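Local coordinates for protein DR2417 (Deinococcus radiodurans, PDB 4XWW) that probably degrades and matures RNA as a metal-dependent 5'-3' exoribonuclease, possibly also cutting internally, and works as a homodimer of the metallo-beta-lactamase superfamily, at residues F37-E42 with K164-D169; P104-P109 with V138-S143; I155-G160 with T283-P288. All coordinates share one frame; numbering follows the deposited sequence.

Overall arrangement
All three contacts rest on a flat ring covered on one face by an aliphatic carbon, but their surroundings differ. Contact 1 lies at the surface, where two hairpin turns from facing sheets of the metallo-beta-lactamase fold meet by apolar touch alone. Contact 2, partly buried and about 14 Å from it between centres, joins the same two sheets and adds a water bridge; Glu42 of contact 1 reaches the backbone of Gln142 and Ser143 in contact 2. Contact 3 is buried and the most polar of the three, pairing a carboxylate with an imidazole. It shares strand 159-165 with contact 1, yet faces the beta-CASP domain, close to the zinc site.

Contact 1 (F37-E42 with K164-D169); sequences FRYGDE and KTPVGD
Tyr39 lays its ring against Pro166, so that the ring at the base of one hairpin turn lies against the proline of another. The tyrosine is the last residue of strand 34-39, and its CA-CB bond points at the other turn. With CG anti to the backbone N, chi1 of -171° carries the ring under Pro166 CG. Tyr39 CG is 4.1 Å from Pro166 CG, and the touch tightens outward: Tyr39 CE1 comes to 3.6 Å from Pro166 CG, and Tyr39 CZ to 3.5 Å from the same carbon. At the tip, Tyr39 OH rests 3.6 Å from Pro166 CB. Pro166 CG stands over the middle of the ring, 14° off its normal, which makes this a CH-pi contact. Val167 CG1 reaches the ring's edge, 4.1 Å from Tyr39 CE2. Leu19 and Phe144 also touch Tyr39.

The turn that presents Pro166 is stiffened from within. Thr165 OG1 accepts from the backbone N of Val167, forming an ST turn, and donates to Gly168 O at 2.9 Å; that carbonyl also receives Thr165 N. Within 37-42, Arg38 NE donates to Gly40 O at 2.9 Å, in the guanidinium plane. Both elements are tight beta-hairpins, a type II' turn at Tyr39-Glu42 and a type I turn at Thr165-Gly168, where strands of the two facing sheets of the metallo-beta-lactamase fold turn back.

Contact 2 (P104-P109 with V138-S143); sequences PVYGLP and VRFGQS
The backbones of Tyr106 and Val138 stay 8.4 Å apart at their CA atoms, the nearest approach of the two strands, and side chains fill the gap between them. Tyr106 and Val138 advance from opposite directions. Val138 CG1, anti to the backbone N (chi1 162°), lands on one face of the tyrosine ring, 17° off the normal and displaced toward the rim, with Tyr106 CZ 3.3 Å away. This is a close CH-pi contact. The other branch, Val138 CG2, lies 3.8 Å from Tyr106 CE1.

Phe140 approaches from another direction. Its CB does not point at the tyrosine, but the outer end of the ring comes close: Phe140 CE1 is 3.6 Å from Tyr106 CD2. The two ring planes are nearly perpendicular, at 88°, with centroids 5.4 Å apart.

At the polar tip, Tyr106 OH is tied twice. Arg130 NH1 hydrogen-bonds to it, and a water 2.9 Å from Tyr106 OH donates to Arg139 O at 2.7 Å, linking the hydroxyl to the opposing backbone.

Strand 104-107 runs parallel between 77-82 and 128-131 in one sheet, while 137-140 is an outermost strand of the other, paired with 144-150. Phe148 also touches Tyr106, Phe140 reaches Ile81 on strand 77-82, and Leu108 occupies the N-cap position of helix 109-122.

Contact 3 (I155-G160 with T283-P288); sequences IPDNAG and TGHMNP
Polar and apolar contacts converge on one imidazole, that of His285, which meets Asp157 at its edge and Pro156 over a face. In the polar part, His285 NE2 donates to Asp157 OD2 at 2.9 Å, but the bond is bent, with an N-H...O angle of 147°, and counts as weak. Asp157 OD2 sits at the ring's edge, near its plane, while the carboxylate plane is turned 86° from the ring. Asp157 OD1 remains 3.4 Å from His285 NE2 at a poor angle and is not hydrogen-bonded to it. The stronger partner of Asp157 OD2 is the backbone N of Leu110, in the first turn of helix 109-122, so one carboxylate oxygen accepts from two donors.

The apolar part comes from Pro156, whose ring slides past the histidine in the opposite direction. Pro156 CB sits over the imidazole, 15° off its normal and 3.6 Å from the ring centroid, in a CH-pi contact; His285 ND1 is its nearest atom, at 3.5 Å. On the opposite face the carbonyl oxygen Thr283 O lies 3.4 Å above the plane, toward the rim, so the ring is sandwiched between proline and backbone.

Backbone geometry delivers the histidine. Helix 271-282 ends in a Schellman motif with Gly284 at C-prime, and His285 N bonds back to Ala280 O. Pro156 also packs on Val249 and Tyr250 at the start of helix 249-261.

The contact therefore joins the metallo-beta-lactamase and beta-CASP domains close to the active site: the side chain of Asp157 is about 6 Å from that of zinc ligand His84. Electrostatically, the carboxylate would probably favour a protonated, positively charged imidazole, while its bond to a helix N-terminus probably stabilises its own negative charge.

Contact 1 (F37-E42 with K164-D169)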
ATOM      1  N   PHE A  37      15.352 -29.228 -10.073  1.00 24.59           N
ATOM      2  CA  PHE A  37      15.018 -30.377 -10.910  1.00 30.28           C
ATOM      3  C   PHE A  37      15.790 -31.590 -10.433  1.00 27.93           C
ATOM      4  O   PHE A  37      17.009 -31.531 -10.283  1.00 27.92           O
ATOM      5  CB  PHE A  37      15.331 -30.097 -12.382  1.00 25.10           C
ATOM      6  CG  PHE A  37      14.478 -29.010 -12.974  1.00 25.00           C
ATOM      7  CD1 PHE A  37      13.236 -29.306 -13.511  1.00 21.99           C
ATOM      8  CD2 PHE A  37      14.910 -27.690 -12.975  1.00 23.28           C
ATOM      9  CE1 PHE A  37      12.433 -28.295 -14.043  1.00 24.75           C
ATOM     10  CE2 PHE A  37      14.117 -26.685 -13.513  1.00 26.23           C
ATOM     11  CZ  PHE A  37      12.882 -26.994 -14.051  1.00 27.05           C
ATOM     12  N   ARG A  38      15.087 -32.690 -10.175  1.00 25.24           N
ATOM     13  CA  ARG A  38      15.754 -33.892  -9.720  1.00 26.52           C
ATOM     14  C   ARG A  38      15.361 -35.099 -10.559  1.00 32.62           C
ATOM     15  O   ARG A  38      14.178 -35.380 -10.754  1.00 29.35           O
ATOM     16  CB  ARG A  38      15.460 -34.184  -8.245  1.00 26.60           C
ATOM     17  CG  ARG A  38      16.204 -35.433  -7.749  1.00 32.81           C
ATOM     18  CD  ARG A  38      16.008 -35.711  -6.266  1.00 30.24           C
ATOM     19  NE  ARG A  38      16.631 -36.993  -5.927  1.00 33.05           N
ATOM     20  CZ  ARG A  38      16.504 -37.620  -4.763  1.00 40.03           C
ATOM     21  NH1 ARG A  38      15.768 -37.095  -3.795  1.00 41.83           N
ATOM     22  NH2 ARG A  38      17.116 -38.785  -4.572  1.00 46.13           N
ATOM     23  N   TYR A  39      16.383 -35.775 -11.064  1.00 26.85           N
ATOM     24  CA  TYR A  39      16.224 -37.075 -11.716  1.00 31.34           C
ATOM     25  C   TYR A  39      17.233 -38.078 -11.151  1.00 32.01           C
ATOM     26  O   TYR A  39      18.446 -37.922 -11.315  1.00 31.12           O
ATOM     27  CB  TYR A  39      16.394 -36.957 -13.233  1.00 30.09           C
ATOM     28  CG  TYR A  39      16.010 -38.238 -13.935  1.00 39.04           C
ATOM     29  CD1 TYR A  39      16.928 -39.267 -14.077  1.00 40.81           C
ATOM     30  CD2 TYR A  39      14.719 -38.440 -14.406  1.00 31.35           C
ATOM     31  CE1 TYR A  39      16.585 -40.448 -14.682  1.00 41.76           C
ATOM     32  CE2 TYR A  39      14.363 -39.639 -15.023  1.00 40.12           C
ATOM     33  CZ  TYR A  39      15.313 -40.635 -15.157  1.00 44.68           C
ATOM     34  OH  TYR A  39      15.005 -41.834 -15.766  1.00 47.85           O
ATOM     35  N   GLY A  40      16.729 -39.114 -10.490  1.00 32.77           N
ATOM     36  CA  GLY A  40      17.592 -40.076  -9.827  1.00 37.13           C
ATOM     37  C   GLY A  40      18.397 -39.363  -8.763  1.00 37.19           C
ATOM     38  O   GLY A  40      17.828 -38.665  -7.925  1.00 36.39           O
ATOM     39  N   ASP A  41      19.719 -39.507  -8.810  1.00 33.97           N
ATOM     40  CA  ASP A  41      20.565 -38.854  -7.817  1.00 42.96           C
ATOM     41  C   ASP A  41      21.274 -37.617  -8.374  1.00 39.12           C
ATOM     42  O   ASP A  41      22.355 -37.245  -7.917  1.00 36.94           O
ATOM     43  CB  ASP A  41      21.584 -39.839  -7.255  1.00 47.89           C
ATOM     44  CG  ASP A  41      20.955 -40.834  -6.289  1.00 53.17           C
ATOM     45  OD1 ASP A  41      19.827 -40.575  -5.809  1.00 43.90           O
ATOM     46  OD2 ASP A  41      21.593 -41.870  -6.004  1.00 53.61           O
ATOM     47  N   GLU A  42      20.658 -36.981  -9.363  1.00 35.20           N
ATOM     48  CA  GLU A  42      21.210 -35.758  -9.925  1.00 32.47           C
ATOM     49  C   GLU A  42      20.241 -34.602  -9.749  1.00 32.90           C
ATOM     50  O   GLU A  42      19.033 -34.746  -9.937  1.00 29.60           O
ATOM     51  CB  GLU A  42      21.555 -35.939 -11.409  1.00 30.98           C
ATOM     52  CG  GLU A  42      22.652 -36.979 -11.658  1.00 33.48           C
ATOM     53  CD  GLU A  42      23.007 -37.117 -13.135  1.00 40.49           C
ATOM     54  OE1 GLU A  42      22.247 -36.607 -13.987  1.00 38.23           O
ATOM     55  OE2 GLU A  42      24.047 -37.743 -13.445  1.00 39.12           O
ATOM     56  N   LYS A 164      16.368 -30.760 -21.189  1.00 22.20           N
ATOM     57  CA  LYS A 164      16.130 -32.047 -21.830  1.00 21.95           C
ATOM     58  C   LYS A 164      16.450 -33.128 -20.826  1.00 25.41           C
ATOM     59  O   LYS A 164      17.541 -33.162 -20.279  1.00 29.98           O
ATOM     60  CB  LYS A 164      16.963 -32.159 -23.103  1.00 24.07           C
ATOM     61  CG  LYS A 164      16.748 -30.956 -24.044  1.00 25.93           C
ATOM     62  CD  LYS A 164      17.813 -30.822 -25.129  1.00 33.40           C
ATOM     63  CE  LYS A 164      17.637 -29.492 -25.866  1.00 32.40           C
ATOM     64  NZ  LYS A 164      18.568 -29.339 -27.031  1.00 29.63           N
ATOM     65  N   THR A 165      15.463 -33.969 -20.535  1.00 25.43           N
ATOM     66  CA  THR A 165      15.568 -34.948 -19.459  1.00 29.92           C
ATOM     67  C   THR A 165      15.192 -36.325 -20.004  1.00 34.77           C
ATOM     68  O   THR A 165      14.677 -36.417 -21.109  1.00 31.44           O
ATOM     69  CB  THR A 165      14.648 -34.594 -18.277  1.00 27.32           C
ATOM     70  OG1 THR A 165      13.326 -35.067 -18.542  1.00 29.85           O
ATOM     71  CG2 THR A 165      14.613 -33.079 -18.035  1.00 23.37           C
ATOM     72  N   PRO A 166      15.440 -37.398 -19.228  1.00 37.39           N
ATOM     73  CA  PRO A 166      15.033 -38.727 -19.710  1.00 29.53           C
ATOM     74  C   PRO A 166      13.524 -38.914 -19.948  1.00 33.73           C
ATOM     75  O   PRO A 166      13.135 -39.857 -20.644  1.00 32.81           O
ATOM     76  CB  PRO A 166      15.496 -39.662 -18.584  1.00 29.63           C
ATOM     77  CG  PRO A 166      16.622 -38.935 -17.946  1.00 36.35           C
ATOM     78  CD  PRO A 166      16.276 -37.488 -18.014  1.00 34.95           C
ATOM     79  N   VAL A 167      12.678 -38.062 -19.379  1.00 33.85           N
ATOM     80  CA  VAL A 167      11.244 -38.257 -19.565  1.00 26.26           C
ATOM     81  C   VAL A 167      10.713 -37.356 -20.687  1.00 28.40           C
ATOM     82  O   VAL A 167       9.561 -37.490 -21.112  1.00 32.15           O
ATOM     83  CB  VAL A 167      10.440 -37.979 -18.267  1.00 38.83           C
ATOM     84  CG1 VAL A 167      10.958 -38.825 -17.110  1.00 46.78           C
ATOM     85  CG2 VAL A 167      10.492 -36.494 -17.924  1.00 38.30           C
ATOM     86  N   GLY A 168      11.547 -36.426 -21.147  1.00 27.17           N
ATOM     87  CA  GLY A 168      11.140 -35.474 -22.157  1.00 25.30           C
ATOM     88  C   GLY A 168      11.638 -34.069 -21.864  1.00 30.88           C
ATOM     89  O   GLY A 168      12.487 -33.880 -20.995  1.00 32.36           O
ATOM     90  N   ASP A 169      11.105 -33.081 -22.581  1.00 26.78           N
ATOM     91  CA  ASP A 169      11.617 -31.714 -22.481  1.00 24.19           C
ATOM     92  C   ASP A 169      10.753 -30.784 -21.648  1.00 23.82           C
ATOM     93  O   ASP A 169       9.541 -30.760 -21.803  1.00 26.11           O
ATOM     94  CB  ASP A 169      11.764 -31.081 -23.867  1.00 29.36           C
ATOM     95  CG  ASP A 169      12.809 -31.754 -24.724  1.00 30.43           C
ATOM     96  OD1 ASP A 169      13.586 -32.584 -24.214  1.00 29.93           O
ATOM     97  OD2 ASP A 169      12.841 -31.426 -25.925  1.00 34.95           O
TER

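Contact 2 (P104-P109 with V138-S143)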
ATOM      1  N   PRO A 104      29.331 -26.017 -10.858  1.00 27.11           N
ATOM      2  CA  PRO A 104      29.296 -25.096 -11.998  1.00 26.89           C
ATOM      3  C   PRO A 104      28.016 -24.244 -12.044  1.00 32.45           C
ATOM      4  O   PRO A 104      26.902 -24.738 -11.813  1.00 25.38           O
ATOM      5  CB  PRO A 104      29.398 -26.042 -13.213  1.00 27.38           C
ATOM      6  CG  PRO A 104      30.113 -27.266 -12.673  1.00 31.51           C
ATOM      7  CD  PRO A 104      29.544 -27.415 -11.287  1.00 36.59           C
ATOM      8  N   VAL A 105      28.205 -22.949 -12.304  1.00 25.03           N
ATOM      9  CA  VAL A 105      27.120 -21.976 -12.356  1.00 25.79           C
ATOM     10  C   VAL A 105      27.106 -21.289 -13.720  1.00 27.53           C
ATOM     11  O   VAL A 105      28.036 -20.563 -14.061  1.00 27.16           O
ATOM     12  CB  VAL A 105      27.274 -20.923 -11.242  1.00 24.87           C
ATOM     13  CG1 VAL A 105      26.136 -19.918 -11.263  1.00 24.49           C
ATOM     14  CG2 VAL A 105      27.380 -21.602  -9.871  1.00 25.48           C
ATOM     15  N   TYR A 106      26.051 -21.528 -14.492  1.00 21.83           N
ATOM     16  CA  TYR A 106      25.966 -21.044 -15.869  1.00 21.65           C
ATOM     17  C   TYR A 106      25.078 -19.820 -16.036  1.00 24.15           C
ATOM     18  O   TYR A 106      23.977 -19.763 -15.485  1.00 22.95           O
ATOM     19  CB  TYR A 106      25.442 -22.152 -16.782  1.00 23.72           C
ATOM     20  CG  TYR A 106      26.397 -23.322 -16.869  1.00 27.47           C
ATOM     21  CD1 TYR A 106      27.407 -23.350 -17.827  1.00 25.78           C
ATOM     22  CD2 TYR A 106      26.306 -24.380 -15.978  1.00 28.13           C
ATOM     23  CE1 TYR A 106      28.293 -24.421 -17.898  1.00 24.44           C
ATOM     24  CE2 TYR A 106      27.193 -25.449 -16.040  1.00 28.74           C
ATOM     25  CZ  TYR A 106      28.186 -25.461 -16.999  1.00 29.36           C
ATOM     26  OH  TYR A 106      29.063 -26.532 -17.067  1.00 30.92           O
ATOM     27  N   GLY A 107      25.542 -18.839 -16.805  1.00 22.05           N
ATOM     28  CA  GLY A 107      24.682 -17.704 -17.101  1.00 21.10           C
ATOM     29  C   GLY A 107      25.246 -16.797 -18.176  1.00 21.10           C
ATOM     30  O   GLY A 107      26.400 -16.932 -18.556  1.00 24.59           O
ATOM     31  N   LEU A 108      24.440 -15.844 -18.645  1.00 21.09           N
ATOM     32  CA  LEU A 108      24.915 -14.915 -19.683  1.00 22.46           C
ATOM     33  C   LEU A 108      25.781 -13.787 -19.082  1.00 25.66           C
ATOM     34  O   LEU A 108      25.799 -13.611 -17.865  1.00 22.18           O
ATOM     35  CB  LEU A 108      23.719 -14.373 -20.468  1.00 21.13           C
ATOM     36  CG  LEU A 108      23.304 -15.386 -21.538  1.00 28.70           C
ATOM     37  CD1 LEU A 108      22.164 -16.253 -21.056  1.00 26.51           C
ATOM     38  CD2 LEU A 108      22.970 -14.712 -22.868  1.00 40.27           C
ATOM     39  N   PRO A 109      26.535 -13.049 -19.921  1.00 24.20           N
ATOM     40  CA  PRO A 109      27.571 -12.170 -19.354  1.00 25.58           C
ATOM     41  C   PRO A 109      27.097 -11.104 -18.345  1.00 22.35           C
ATOM     42  O   PRO A 109      27.784 -10.939 -17.337  1.00 23.14           O
ATOM     43  CB  PRO A 109      28.160 -11.493 -20.594  1.00 29.76           C
ATOM     44  CG  PRO A 109      27.930 -12.452 -21.680  1.00 26.62           C
ATOM     45  CD  PRO A 109      26.605 -13.077 -21.394  1.00 24.10           C
ATOM     46  N   VAL A 138      24.334 -27.007 -22.449  1.00 21.86           N
ATOM     47  CA  VAL A 138      25.261 -27.375 -21.393  1.00 28.61           C
ATOM     48  C   VAL A 138      24.809 -28.662 -20.710  1.00 28.12           C
ATOM     49  O   VAL A 138      23.621 -28.896 -20.591  1.00 32.28           O
ATOM     50  CB  VAL A 138      25.391 -26.213 -20.395  1.00 35.64           C
ATOM     51  CG1 VAL A 138      25.960 -26.680 -19.086  1.00 49.85           C
ATOM     52  CG2 VAL A 138      26.252 -25.123 -21.007  1.00 31.00           C
ATOM     53  N   ARG A 139      25.746 -29.511 -20.292  1.00 23.94           N
ATOM     54  CA  ARG A 139      25.372 -30.783 -19.674  1.00 24.52           C
ATOM     55  C   ARG A 139      25.535 -30.799 -18.142  1.00 31.00           C
ATOM     56  O   ARG A 139      26.537 -30.314 -17.601  1.00 31.07           O
ATOM     57  CB  ARG A 139      26.187 -31.931 -20.292  1.00 31.06           C
ATOM     58  CG  ARG A 139      25.845 -33.284 -19.710  1.00 32.83           C
ATOM     59  CD  ARG A 139      26.530 -34.427 -20.463  1.00 39.64           C
ATOM     60  NE  ARG A 139      25.819 -34.809 -21.680  1.00 49.74           N
ATOM     61  CZ  ARG A 139      24.653 -35.447 -21.697  1.00 60.62           C
ATOM     62  NH1 ARG A 139      24.044 -35.764 -20.562  1.00 64.00           N
ATOM     63  NH2 ARG A 139      24.086 -35.760 -22.854  1.00 62.68           N
ATOM     64  N   PHE A 140      24.548 -31.367 -17.451  1.00 26.31           N
ATOM     65  CA  PHE A 140      24.624 -31.590 -16.005  1.00 28.75           C
ATOM     66  C   PHE A 140      24.478 -33.083 -15.727  1.00 31.15           C
ATOM     67  O   PHE A 140      23.393 -33.640 -15.893  1.00 35.97           O
ATOM     68  CB  PHE A 140      23.528 -30.823 -15.231  1.00 28.91           C
ATOM     69  CG  PHE A 140      23.473 -29.351 -15.507  1.00 25.43           C
ATOM     70  CD1 PHE A 140      24.193 -28.451 -14.728  1.00 23.71           C
ATOM     71  CD2 PHE A 140      22.671 -28.853 -16.519  1.00 25.67           C
ATOM     72  CE1 PHE A 140      24.145 -27.080 -14.988  1.00 25.06           C
ATOM     73  CE2 PHE A 140      22.605 -27.490 -16.773  1.00 27.13           C
ATOM     74  CZ  PHE A 140      23.342 -26.602 -16.004  1.00 23.95           C
ATOM     75  N   GLY A 141      25.553 -33.719 -15.283  1.00 37.88           N
ATOM     76  CA  GLY A 141      25.556 -35.157 -15.054  1.00 41.41           C
ATOM     77  C   GLY A 141      25.098 -35.950 -16.266  1.00 38.34           C
ATOM     78  O   GLY A 141      25.268 -35.507 -17.400  1.00 43.60           O
ATOM     79  N   GLN A 142      24.515 -37.121 -16.018  1.00 34.73           N
ATOM     80  CA  GLN A 142      24.074 -38.016 -17.082  1.00 32.43           C
ATOM     81  C   GLN A 142      22.708 -37.688 -17.660  1.00 36.87           C
ATOM     82  O   GLN A 142      22.433 -38.030 -18.813  1.00 37.41           O
ATOM     83  CB  GLN A 142      24.035 -39.459 -16.570  1.00 32.31           C
ATOM     84  CG  GLN A 142      25.260 -39.876 -15.798  1.00 53.63           C
ATOM     85  CD  GLN A 142      26.516 -39.775 -16.633  1.00 66.59           C
ATOM     86  OE1 GLN A 142      26.650 -40.450 -17.656  1.00 68.43           O
ATOM     87  NE2 GLN A 142      27.440 -38.918 -16.211  1.00 69.76           N
ATOM     88  N   SER A 143      21.856 -37.037 -16.863  1.00 31.05           N
ATOM     89  CA  SER A 143      20.422 -37.003 -17.135  1.00 30.18           C
ATOM     90  C   SER A 143      19.906 -35.688 -17.715  1.00 32.02           C
ATOM     91  O   SER A 143      18.793 -35.639 -18.233  1.00 40.13           O
ATOM     92  CB  SER A 143      19.638 -37.309 -15.846  1.00 34.35           C
ATOM     93  OG  SER A 143      19.891 -38.621 -15.373  1.00 38.55           O
TER
HETATM   94  O   HOH W   1      28.048 -28.942 -15.856  1.00 29.07           O

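Contact 3 (I155-G160 with T283-P288)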
ATOM      1  N   ILE A 155      15.693  -6.440 -18.455  1.00 18.48           N
ATOM      2  CA  ILE A 155      17.150  -6.419 -18.257  1.00 20.84           C
ATOM      3  C   ILE A 155      17.767  -7.228 -19.415  1.00 16.53           C
ATOM      4  O   ILE A 155      17.147  -8.172 -19.895  1.00 18.34           O
ATOM      5  CB  ILE A 155      17.555  -7.005 -16.866  1.00 20.48           C
ATOM      6  CG1 ILE A 155      19.021  -6.690 -16.524  1.00 20.56           C
ATOM      7  CG2 ILE A 155      17.320  -8.527 -16.812  1.00 18.46           C
ATOM      8  CD1 ILE A 155      19.454  -7.171 -15.133  1.00 19.33           C
ATOM      9  N   PRO A 156      18.955  -6.833 -19.906  1.00 19.95           N
ATOM     10  CA  PRO A 156      19.615  -7.609 -20.968  1.00 20.45           C
ATOM     11  C   PRO A 156      20.085  -8.996 -20.506  1.00 18.27           C
ATOM     12  O   PRO A 156      20.117  -9.267 -19.293  1.00 18.54           O
ATOM     13  CB  PRO A 156      20.829  -6.737 -21.345  1.00 21.32           C
ATOM     14  CG  PRO A 156      20.471  -5.365 -20.907  1.00 24.71           C
ATOM     15  CD  PRO A 156      19.616  -5.532 -19.677  1.00 20.47           C
ATOM     16  N   ASP A 157      20.446  -9.845 -21.465  1.00 18.58           N
ATOM     17  CA  ASP A 157      21.045 -11.147 -21.187  1.00 20.59           C
ATOM     18  C   ASP A 157      20.087 -11.989 -20.358  1.00 19.37           C
ATOM     19  O   ASP A 157      20.478 -12.639 -19.390  1.00 19.85           O
ATOM     20  CB  ASP A 157      22.392 -10.989 -20.486  1.00 20.60           C
ATOM     21  CG  ASP A 157      23.539 -10.711 -21.458  1.00 24.22           C
ATOM     22  OD1 ASP A 157      23.354 -10.879 -22.689  1.00 21.93           O
ATOM     23  OD2 ASP A 157      24.630 -10.330 -20.979  1.00 23.16           O
ATOM     24  N   ASN A 158      18.823 -11.942 -20.769  1.00 17.10           N
ATOM     25  CA  ASN A 158      17.744 -12.706 -20.163  1.00 15.80           C
ATOM     26  C   ASN A 158      17.436 -13.940 -20.986  1.00 16.94           C
ATOM     27  O   ASN A 158      17.231 -13.849 -22.197  1.00 20.67           O
ATOM     28  CB  ASN A 158      16.495 -11.840 -20.054  1.00 17.72           C
ATOM     29  CG  ASN A 158      15.361 -12.562 -19.395  1.00 22.80           C
ATOM     30  OD1 ASN A 158      15.345 -12.713 -18.180  1.00 21.11           O
ATOM     31  ND2 ASN A 158      14.390 -13.006 -20.190  1.00 19.44           N
ATOM     32  N   ALA A 159      17.414 -15.102 -20.345  1.00 17.88           N
ATOM     33  CA  ALA A 159      17.204 -16.334 -21.089  1.00 23.68           C
ATOM     34  C   ALA A 159      16.017 -17.109 -20.592  1.00 21.95           C
ATOM     35  O   ALA A 159      15.683 -17.081 -19.407  1.00 21.93           O
ATOM     36  CB  ALA A 159      18.454 -17.238 -21.022  1.00 20.34           C
ATOM     37  N   GLY A 160      15.399 -17.821 -21.525  1.00 18.07           N
ATOM     38  CA  GLY A 160      14.640 -19.007 -21.199  1.00 16.10           C
ATOM     39  C   GLY A 160      15.541 -20.205 -21.475  1.00 16.81           C
ATOM     40  O   GLY A 160      16.685 -20.064 -21.976  1.00 20.11           O
ATOM     41  N   THR A 283      29.766  -5.092 -20.294  1.00 23.25           N
ATOM     42  CA  THR A 283      29.283  -6.243 -21.049  1.00 25.90           C
ATOM     43  C   THR A 283      28.656  -5.813 -22.368  1.00 22.75           C
ATOM     44  O   THR A 283      27.969  -6.592 -23.027  1.00 25.59           O
ATOM     45  CB  THR A 283      28.276  -7.072 -20.230  1.00 30.23           C
ATOM     46  OG1 THR A 283      27.306  -6.201 -19.650  1.00 25.54           O
ATOM     47  CG2 THR A 283      29.004  -7.820 -19.109  1.00 26.78           C
ATOM     48  N   GLY A 284      28.897  -4.564 -22.745  1.00 23.78           N
ATOM     49  CA  GLY A 284      28.504  -4.069 -24.052  1.00 28.11           C
ATOM     50  C   GLY A 284      27.045  -3.714 -24.278  1.00 31.84           C
ATOM     51  O   GLY A 284      26.640  -3.456 -25.412  1.00 31.11           O
ATOM     52  N   HIS A 285      26.247  -3.681 -23.212  1.00 22.23           N
ATOM     53  CA  HIS A 285      24.825  -3.392 -23.363  1.00 22.94           C
ATOM     54  C   HIS A 285      24.502  -1.912 -23.277  1.00 21.06           C
ATOM     55  O   HIS A 285      23.433  -1.488 -23.690  1.00 27.11           O
ATOM     56  CB  HIS A 285      24.011  -4.155 -22.313  1.00 24.45           C
ATOM     57  CG  HIS A 285      24.157  -5.635 -22.429  1.00 21.36           C
ATOM     58  ND1 HIS A 285      23.602  -6.358 -23.459  1.00 25.63           N
ATOM     59  CD2 HIS A 285      24.815  -6.533 -21.650  1.00 26.03           C
ATOM     60  CE1 HIS A 285      23.913  -7.637 -23.322  1.00 21.91           C
ATOM     61  NE2 HIS A 285      24.643  -7.766 -22.225  1.00 22.46           N
ATOM     62  N   MET A 286      25.433  -1.136 -22.739  1.00 23.14           N
ATOM     63  CA  MET A 286      25.232   0.305 -22.613  1.00 26.07           C
ATOM     64  C   MET A 286      26.391   1.045 -23.250  1.00 27.47           C
ATOM     65  O   MET A 286      27.548   0.777 -22.937  1.00 25.53           O
ATOM     66  CB  MET A 286      25.089   0.717 -21.153  1.00 25.22           C
ATOM     67  CG  MET A 286      24.626   2.168 -20.968  1.00 25.72           C
ATOM     68  SD  MET A 286      24.548   2.658 -19.235  1.00 29.19           S
ATOM     69  CE  MET A 286      23.034   1.810 -18.727  1.00 21.85           C
ATOM     70  N   ASN A 287      26.063   1.985 -24.131  1.00 25.56           N
ATOM     71  CA  ASN A 287      27.053   2.742 -24.876  1.00 28.55           C
ATOM     72  C   ASN A 287      26.648   4.211 -24.953  1.00 25.80           C
ATOM     73  O   ASN A 287      25.925   4.618 -25.853  1.00 27.65           O
ATOM     74  CB  ASN A 287      27.223   2.150 -26.278  1.00 34.29           C
ATOM     75  CG  ASN A 287      27.633   0.688 -26.246  1.00 40.00           C
ATOM     76  OD1 ASN A 287      28.812   0.373 -26.084  1.00 38.42           O
ATOM     77  ND2 ASN A 287      26.661  -0.214 -26.396  1.00 37.66           N
ATOM     78  N   PRO A 288      27.097   5.007 -23.984  1.00 25.80           N
ATOM     79  CA  PRO A 288      26.725   6.422 -23.952  1.00 32.38           C
ATOM     80  C   PRO A 288      27.332   7.145 -25.148  1.00 33.30           C
ATOM     81  O   PRO A 288      28.535   7.040 -25.369  1.00 29.68           O
ATOM     82  CB  PRO A 288      27.325   6.929 -22.631  1.00 36.75           C
ATOM     83  CG  PRO A 288      27.639   5.696 -21.840  1.00 38.42           C
ATOM     84  CD  PRO A 288      27.918   4.616 -22.830  1.00 35.71           C
TER